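Local atomic coordinates of enoyl CoA hydratase/isomerase (Crotonase) (Legionella pneumophila subsp. pneumophila, PDB entry 3I47), a protein that probably acts as an enoyl-CoA hydratase or isomerase of the crotonase family, handling CoA-thioester substrates. Residues V106-G112 and S129-C133; L117-C121 and Y149-A153. All blocks are in the same frame, centred on the assembly; numbering follows the deposited sequence.

The segments of the two contacts alternate along the chain, 106-112, 117-121, 129-133 and 149-153, so the two contacts interleave. Contact 1 pairs strands 109-111 and 131-133 of the three-stranded sheet, while contact 2 packs the end of helix 113-120 against helix 147-154. Helix 113-120 starts right after strand 109-111, and helix 147-154 follows strand 131-133. The two centres lie about 14 Å apart, and the nearest atoms about 4 Å apart without touching. Contact 1 thus ties two strands of the small sheet together and contact 2 packs the helices that follow them, as fits the spiral crotonase fold.

Contact 1: V106-G112 and S129-C133; sequences VQGAAFG and SARFC
Phe-111 lays its ring against Cys-133, with CD1 3.5 Å from Cys-133 CB. Cys-133 SG stands above one ring face, 5.2 Å from the centroid, a rather distant sulfur-aromatic contact; the opposite face rests on Ala-109 CB, over the ring centre. The sulfur gets there because it is anti to the backbone N (chi1 -173°). Further along the same face of the sheet, in the one of two modelled conformers considered here, Arg-131 bends back so that NH1 sits 3.6 Å from Phe-111 CZ, while Ala-109 CB lies over a face of the guanidinium.

Strands 109-111 and 131-133 run parallel in the small sheet of the crotonase fold, separate from the larger sheet, whose strand 102-106 leads into it. Arg-131 N donates to Gly-108 O (2.9 Å), approaching above the carbonyl plane, whereas Ala-110 N meets Arg-131 O (2.8 Å) almost head-on. The link from Cys-133 N to Ala-110 O is weak at 3.3 Å. Gly-112 N then bonds Cys-133 O, tying down the residue at the N-cap position of helix 113-120.

On the other face the Phe-132 ring joins the two sheets: its CD2 is 3.8 Å from Ala-110 CB on strand 109-111, and its CZ meets Val-106 CG1 at the end of strand 102-106. Outside the two segments, His-60 ND1 pairs with Ala-109 N.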
ATOM      1  N   VAL A 106       1.205  -4.998  -8.164  1.00 12.76           N
ATOM      2  CA  VAL A 106       1.432  -4.151  -9.341  1.00 12.59           C
ATOM      3  C   VAL A 106       1.863  -4.946 -10.575  1.00 13.18           C
ATOM      4  O   VAL A 106       2.931  -5.584 -10.572  1.00 13.89           O
ATOM      5  CB  VAL A 106       2.524  -3.098  -9.043  1.00 12.59           C
ATOM      6  CG1 VAL A 106       2.756  -2.200 -10.258  1.00 14.02           C
ATOM      7  CG2 VAL A 106       2.158  -2.265  -7.807  1.00 13.94           C
ATOM      8  N   GLN A 107       1.042  -4.871 -11.622  1.00 12.79           N
ATOM      9  CA  GLN A 107       1.363  -5.414 -12.940  1.00 13.05           C
ATOM     10  C   GLN A 107       1.499  -4.255 -13.935  1.00 13.02           C
ATOM     11  O   GLN A 107       0.887  -3.193 -13.765  1.00 13.75           O
ATOM     12  CB  GLN A 107       0.266  -6.385 -13.406  1.00 14.29           C
ATOM     13  CG  GLN A 107      -0.905  -5.764 -14.237  1.00 14.51           C
ATOM     14  CD  GLN A 107      -1.918  -4.923 -13.437  1.00 15.17           C
ATOM     15  OE1 GLN A 107      -1.723  -4.602 -12.249  1.00 14.69           O
ATOM     16  NE2 GLN A 107      -3.025  -4.558 -14.102  1.00 15.11           N
ATOM     17  N   GLY A 108       2.298  -4.458 -14.973  1.00 13.83           N
ATOM     18  CA  GLY A 108       2.417  -3.431 -16.019  1.00 13.54           C
ATOM     19  C   GLY A 108       2.866  -2.077 -15.488  1.00 13.41           C
ATOM     20  O   GLY A 108       3.627  -1.988 -14.517  1.00 13.85           O
ATOM     21  N   ALA A 109       2.383  -1.014 -16.118  1.00 12.95           N
ATOM     22  CA  ALA A 109       2.798   0.343 -15.750  1.00 13.58           C
ATOM     23  C   ALA A 109       2.116   0.854 -14.490  1.00 13.74           C
ATOM     24  O   ALA A 109       0.896   0.718 -14.336  1.00 13.30           O
ATOM     25  CB  ALA A 109       2.536   1.299 -16.907  1.00 13.29           C
ATOM     26  N   ALA A 110       2.920   1.440 -13.597  1.00 13.54           N
ATOM     27  CA  ALA A 110       2.425   2.202 -12.448  1.00 13.26           C
ATOM     28  C   ALA A 110       3.101   3.556 -12.544  1.00 14.57           C
ATOM     29  O   ALA A 110       4.220   3.738 -12.055  1.00 14.70           O
ATOM     30  CB  ALA A 110       2.761   1.501 -11.117  1.00 13.49           C
ATOM     31  N   PHE A 111       2.444   4.475 -13.252  1.00 14.88           N
ATOM     32  CA  PHE A 111       3.025   5.780 -13.571  1.00 15.82           C
ATOM     33  C   PHE A 111       2.280   6.871 -12.814  1.00 16.99           C
ATOM     34  O   PHE A 111       1.050   6.952 -12.894  1.00 17.78           O
ATOM     35  CB  PHE A 111       2.945   6.048 -15.085  1.00 16.79           C
ATOM     36  CG  PHE A 111       3.834   5.151 -15.943  1.00 18.03           C
ATOM     37  CD1 PHE A 111       4.786   4.294 -15.382  1.00 17.95           C
ATOM     38  CD2 PHE A 111       3.704   5.182 -17.330  1.00 18.50           C
ATOM     39  CE1 PHE A 111       5.595   3.487 -16.196  1.00 17.67           C
ATOM     40  CE2 PHE A 111       4.507   4.385 -18.153  1.00 18.95           C
ATOM     41  CZ  PHE A 111       5.454   3.534 -17.581  1.00 19.06           C
ATOM     42  N   GLY A 112       3.012   7.701 -12.071  1.00 18.27           N
ATOM     43  CA  GLY A 112       2.401   8.840 -11.381  1.00 18.93           C
ATOM     44  C   GLY A 112       1.791   8.434 -10.061  1.00 19.10           C
ATOM     45  O   GLY A 112       2.422   7.761  -9.245  1.00 19.77           O
ATOM     46  N   SER A 129       7.377  -7.893 -15.181  1.00 18.74           N
ATOM     47  CA  SER A 129       7.186  -6.948 -16.285  1.00 19.06           C
ATOM     48  C   SER A 129       6.684  -5.564 -15.848  1.00 18.35           C
ATOM     49  O   SER A 129       6.497  -4.682 -16.700  1.00 18.94           O
ATOM     50  CB  SER A 129       6.252  -7.551 -17.344  1.00 19.63           C
ATOM     51  OG  SER A 129       6.879  -8.634 -18.010  1.00 34.61           O
ATOM     52  N   ALA A 130       6.472  -5.359 -14.543  1.00 16.32           N
ATOM     53  CA  ALA A 130       6.006  -4.061 -14.019  1.00 15.28           C
ATOM     54  C   ALA A 130       7.033  -2.950 -14.256  1.00 15.60           C
ATOM     55  O   ALA A 130       8.238  -3.209 -14.266  1.00 15.49           O
ATOM     56  CB  ALA A 130       5.674  -4.162 -12.533  1.00 15.60           C
ATOM     57  N   ARG A 131       6.543  -1.731 -14.490  1.00 15.67           N
ATOM     58  CA  ARG A 131       7.423  -0.574 -14.667  0.50 16.35           C
ATOM     59  C   ARG A 131       6.850   0.602 -13.906  1.00 15.46           C
ATOM     60  O   ARG A 131       5.635   0.716 -13.727  1.00 16.13           O
ATOM     61  CB  ARG A 131       7.601  -0.180 -16.138  0.50 18.07           C
ATOM     62  CG  ARG A 131       8.086  -1.280 -17.060  0.50 30.73           C
ATOM     63  CD  ARG A 131       6.952  -1.671 -17.969  0.50 20.43           C
ATOM     64  NE  ARG A 131       6.275  -0.478 -18.471  0.50 31.27           N
ATOM     65  CZ  ARG A 131       5.212  -0.479 -19.268  0.50 21.19           C
ATOM     66  NH1 ARG A 131       4.691   0.673 -19.664  0.50 31.47           N
ATOM     67  NH2 ARG A 131       4.680  -1.619 -19.687  0.50 31.53           N
ATOM     68  N   PHE A 132       7.737   1.473 -13.434  1.00 13.78           N
ATOM     69  CA  PHE A 132       7.334   2.602 -12.600  1.00 13.33           C
ATOM     70  C   PHE A 132       7.893   3.901 -13.148  1.00 13.48           C
ATOM     71  O   PHE A 132       8.920   3.903 -13.817  1.00 13.65           O
ATOM     72  CB  PHE A 132       7.877   2.405 -11.177  1.00 13.33           C
ATOM     73  CG  PHE A 132       7.320   1.194 -10.480  1.00 15.23           C
ATOM     74  CD1 PHE A 132       7.886  -0.060 -10.694  1.00 14.89           C
ATOM     75  CD2 PHE A 132       6.238   1.320  -9.602  1.00 14.52           C
ATOM     76  CE1 PHE A 132       7.357  -1.195 -10.033  1.00 15.57           C
ATOM     77  CE2 PHE A 132       5.711   0.202  -8.945  1.00 15.47           C
ATOM     78  CZ  PHE A 132       6.286  -1.042  -9.156  1.00 15.49           C
ATOM     79  N   CYS A 133       7.217   5.003 -12.846  1.00 13.26           N
ATOM     80  CA  CYS A 133       7.703   6.317 -13.270  1.00 13.30           C
ATOM     81  C   CYS A 133       7.056   7.432 -12.476  1.00 14.19           C
ATOM     82  O   CYS A 133       5.843   7.429 -12.280  1.00 15.65           O
ATOM     83  CB  CYS A 133       7.417   6.520 -14.763  1.00 13.74           C
ATOM     84  SG  CYS A 133       8.132   8.015 -15.475  1.00 16.52           S
TER

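Contact 2: L117-C121 and Y149-A153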
ATOM      1  N   LEU A 117       0.850   4.856  -4.773  1.00 15.77           N
ATOM      2  CA  LEU A 117       0.070   3.889  -3.995  1.00 16.85           C
ATOM      3  C   LEU A 117       0.923   2.728  -3.497  1.00 16.35           C
ATOM      4  O   LEU A 117       0.766   2.291  -2.354  1.00 15.81           O
ATOM      5  CB  LEU A 117      -1.116   3.335  -4.788  1.00 19.07           C
ATOM      6  CG  LEU A 117      -2.219   4.292  -5.214  1.00 20.89           C
ATOM      7  CD1 LEU A 117      -3.348   3.462  -5.816  1.00 21.11           C
ATOM      8  CD2 LEU A 117      -2.743   5.145  -4.051  1.00 21.71           C
ATOM      9  N   ALA A 118       1.833   2.247  -4.347  1.00 17.04           N
ATOM     10  CA  ALA A 118       2.757   1.181  -3.964  1.00 17.18           C
ATOM     11  C   ALA A 118       3.604   1.605  -2.766  1.00 16.25           C
ATOM     12  O   ALA A 118       3.830   0.821  -1.857  1.00 16.83           O
ATOM     13  CB  ALA A 118       3.656   0.782  -5.150  1.00 17.48           C
ATOM     14  N   ALA A 119       4.060   2.859  -2.755  1.00 14.78           N
ATOM     15  CA  ALA A 119       4.860   3.366  -1.642  1.00 14.64           C
ATOM     16  C   ALA A 119       4.057   3.580  -0.350  1.00 14.87           C
ATOM     17  O   ALA A 119       4.596   3.443   0.748  1.00 15.96           O
ATOM     18  CB  ALA A 119       5.567   4.663  -2.059  1.00 14.74           C
ATOM     19  N   ALA A 120       2.771   3.927  -0.467  1.00 14.13           N
ATOM     20  CA  ALA A 120       1.951   4.192   0.705  1.00 13.70           C
ATOM     21  C   ALA A 120       1.584   2.914   1.444  1.00 14.00           C
ATOM     22  O   ALA A 120       1.383   2.927   2.665  1.00 15.09           O
ATOM     23  CB  ALA A 120       0.670   4.933   0.288  1.00 13.96           C
ATOM     24  N   CYS A 121       1.462   1.825   0.689  1.00 13.18           N
ATOM     25  CA  CYS A 121       1.172   0.512   1.277  1.00 13.01           C
ATOM     26  C   CYS A 121       2.387   0.004   2.054  1.00 14.00           C
ATOM     27  O   CYS A 121       3.519   0.402   1.781  1.00 14.81           O
ATOM     28  CB  CYS A 121       0.800  -0.495   0.194  1.00 13.29           C
ATOM     29  SG  CYS A 121      -0.845  -0.195  -0.512  1.00 14.28           S
ATOM     30  N   TYR A 149       5.633   9.536   0.942  1.00 13.32           N
ATOM     31  CA  TYR A 149       5.580   8.074   0.936  1.00 13.74           C
ATOM     32  C   TYR A 149       6.711   7.487   0.108  1.00 13.91           C
ATOM     33  O   TYR A 149       7.339   6.515   0.523  1.00 14.72           O
ATOM     34  CB  TYR A 149       4.214   7.615   0.414  1.00 14.01           C
ATOM     35  CG  TYR A 149       3.110   8.338   1.145  1.00 13.97           C
ATOM     36  CD1 TYR A 149       2.695   7.908   2.408  1.00 13.97           C
ATOM     37  CD2 TYR A 149       2.510   9.477   0.593  1.00 13.72           C
ATOM     38  CE1 TYR A 149       1.690   8.588   3.103  1.00 13.72           C
ATOM     39  CE2 TYR A 149       1.508  10.167   1.284  1.00 13.92           C
ATOM     40  CZ  TYR A 149       1.110   9.708   2.540  1.00 13.60           C
ATOM     41  OH  TYR A 149       0.118  10.376   3.217  1.00 14.56           O
ATOM     42  N   VAL A 150       6.985   8.096  -1.044  1.00 14.25           N
ATOM     43  CA  VAL A 150       8.071   7.616  -1.896  1.00 14.08           C
ATOM     44  C   VAL A 150       9.426   7.817  -1.181  1.00 13.53           C
ATOM     45  O   VAL A 150      10.260   6.905  -1.141  1.00 14.01           O
ATOM     46  CB  VAL A 150       8.072   8.326  -3.266  1.00 14.42           C
ATOM     47  CG1 VAL A 150       9.299   7.902  -4.083  1.00 14.68           C
ATOM     48  CG2 VAL A 150       6.768   8.005  -4.033  1.00 14.61           C
ATOM     49  N   VAL A 151       9.633   8.997  -0.608  1.00 13.60           N
ATOM     50  CA  VAL A 151      10.912   9.263   0.075  1.00 14.28           C
ATOM     51  C   VAL A 151      11.079   8.304   1.259  1.00 15.73           C
ATOM     52  O   VAL A 151      12.179   7.789   1.468  1.00 16.73           O
ATOM     53  CB  VAL A 151      11.033  10.732   0.503  1.00 14.03           C
ATOM     54  CG1 VAL A 151      12.249  10.955   1.420  1.00 17.06           C
ATOM     55  CG2 VAL A 151      11.130  11.633  -0.736  1.00 16.68           C
ATOM     56  N   ARG A 152       9.998   8.034   1.997  1.00 16.23           N
ATOM     57  CA  ARG A 152      10.066   7.056   3.095  1.00 17.48           C
ATOM     58  C   ARG A 152      10.447   5.658   2.596  1.00 17.42           C
ATOM     59  O   ARG A 152      11.273   4.974   3.214  1.00 18.30           O
ATOM     60  CB  ARG A 152       8.752   7.004   3.881  1.00 19.29           C
ATOM     61  CG  ARG A 152       8.832   6.073   5.096  1.00 23.86           C
ATOM     62  CD  ARG A 152       7.619   6.236   5.984  1.00 22.47           C
ATOM     63  NE  ARG A 152       6.398   5.749   5.343  1.00 25.34           N
ATOM     64  CZ  ARG A 152       5.185   5.830   5.885  1.00 23.95           C
ATOM     65  NH1 ARG A 152       5.023   6.395   7.085  1.00 26.14           N
ATOM     66  NH2 ARG A 152       4.130   5.353   5.232  1.00 25.87           N
ATOM     67  N   ALA A 153       9.852   5.242   1.482  1.00 16.78           N
ATOM     68  CA  ALA A 153      10.039   3.890   0.952  1.00 16.77           C
ATOM     69  C   ALA A 153      11.429   3.629   0.379  1.00 17.35           C
ATOM     70  O   ALA A 153      12.034   2.587   0.672  1.00 18.43           O
ATOM     71  CB  ALA A 153       8.952   3.570  -0.086  1.00 16.77           C
TER
HETATM   72  O   HOH W   1       6.315   4.812   2.500  1.00 21.36           O
HETATM   73  O   HOH W   2       4.339   2.639   3.694  1.00 29.62           O
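Two helices of the crotonase core meet here, the last turn of helix 113-120 and helix 147-154, and they come close because the residues between them are small. In crotonases the helix equivalent to 113-120 has its N-terminal end beside the oxyanion hole for the thioester; this contact is at its far, C-terminal end.

Ala-119 makes most of the contacts. Its CB points into helix 147-154 and sits 3.6 Å from Tyr-149 O, with the methyl of Ala-153 at 4.1 Å from the same CB. Val-150 adds one branch: CG2 is the one that touches Ala-119 CB, even though the CA-CB bond of Val-150 leads off the other way; its other surroundings include Phe-134 and helix 156-165. Beside this patch Tyr-149 sets its CB near Ala-120 N, and with CG beside the backbone N (chi1 -50°) the ring comes obliquely up to Ala-120, CD1 lying 4.2 Å from Ala-120 CB. The Tyr-149 side chain also touches Met-92 and Ser-96 of helix 78-97.

The polar side of the contact is bridged by water. Water 1 is 2.8 Å from Ala-119 O and 2.8 Å from Tyr-149 O, and it accepts a bond from Arg-152 NE at 3.0 Å, lying in the guanidinium plane at its edge. A bend at chi3 (68°) brings the otherwise extended Arg-152 chain round to this position. Water 2 binds Cys-121 O and, weakly, Arg-152 NH2.

Through these waters, the cationic Arg-152 may balance the negative end of helix 113-120 at Ala-119 O and Cys-121 O, while water 1 also links Tyr-149 O, where the side chains in contact supply no direct polar bond.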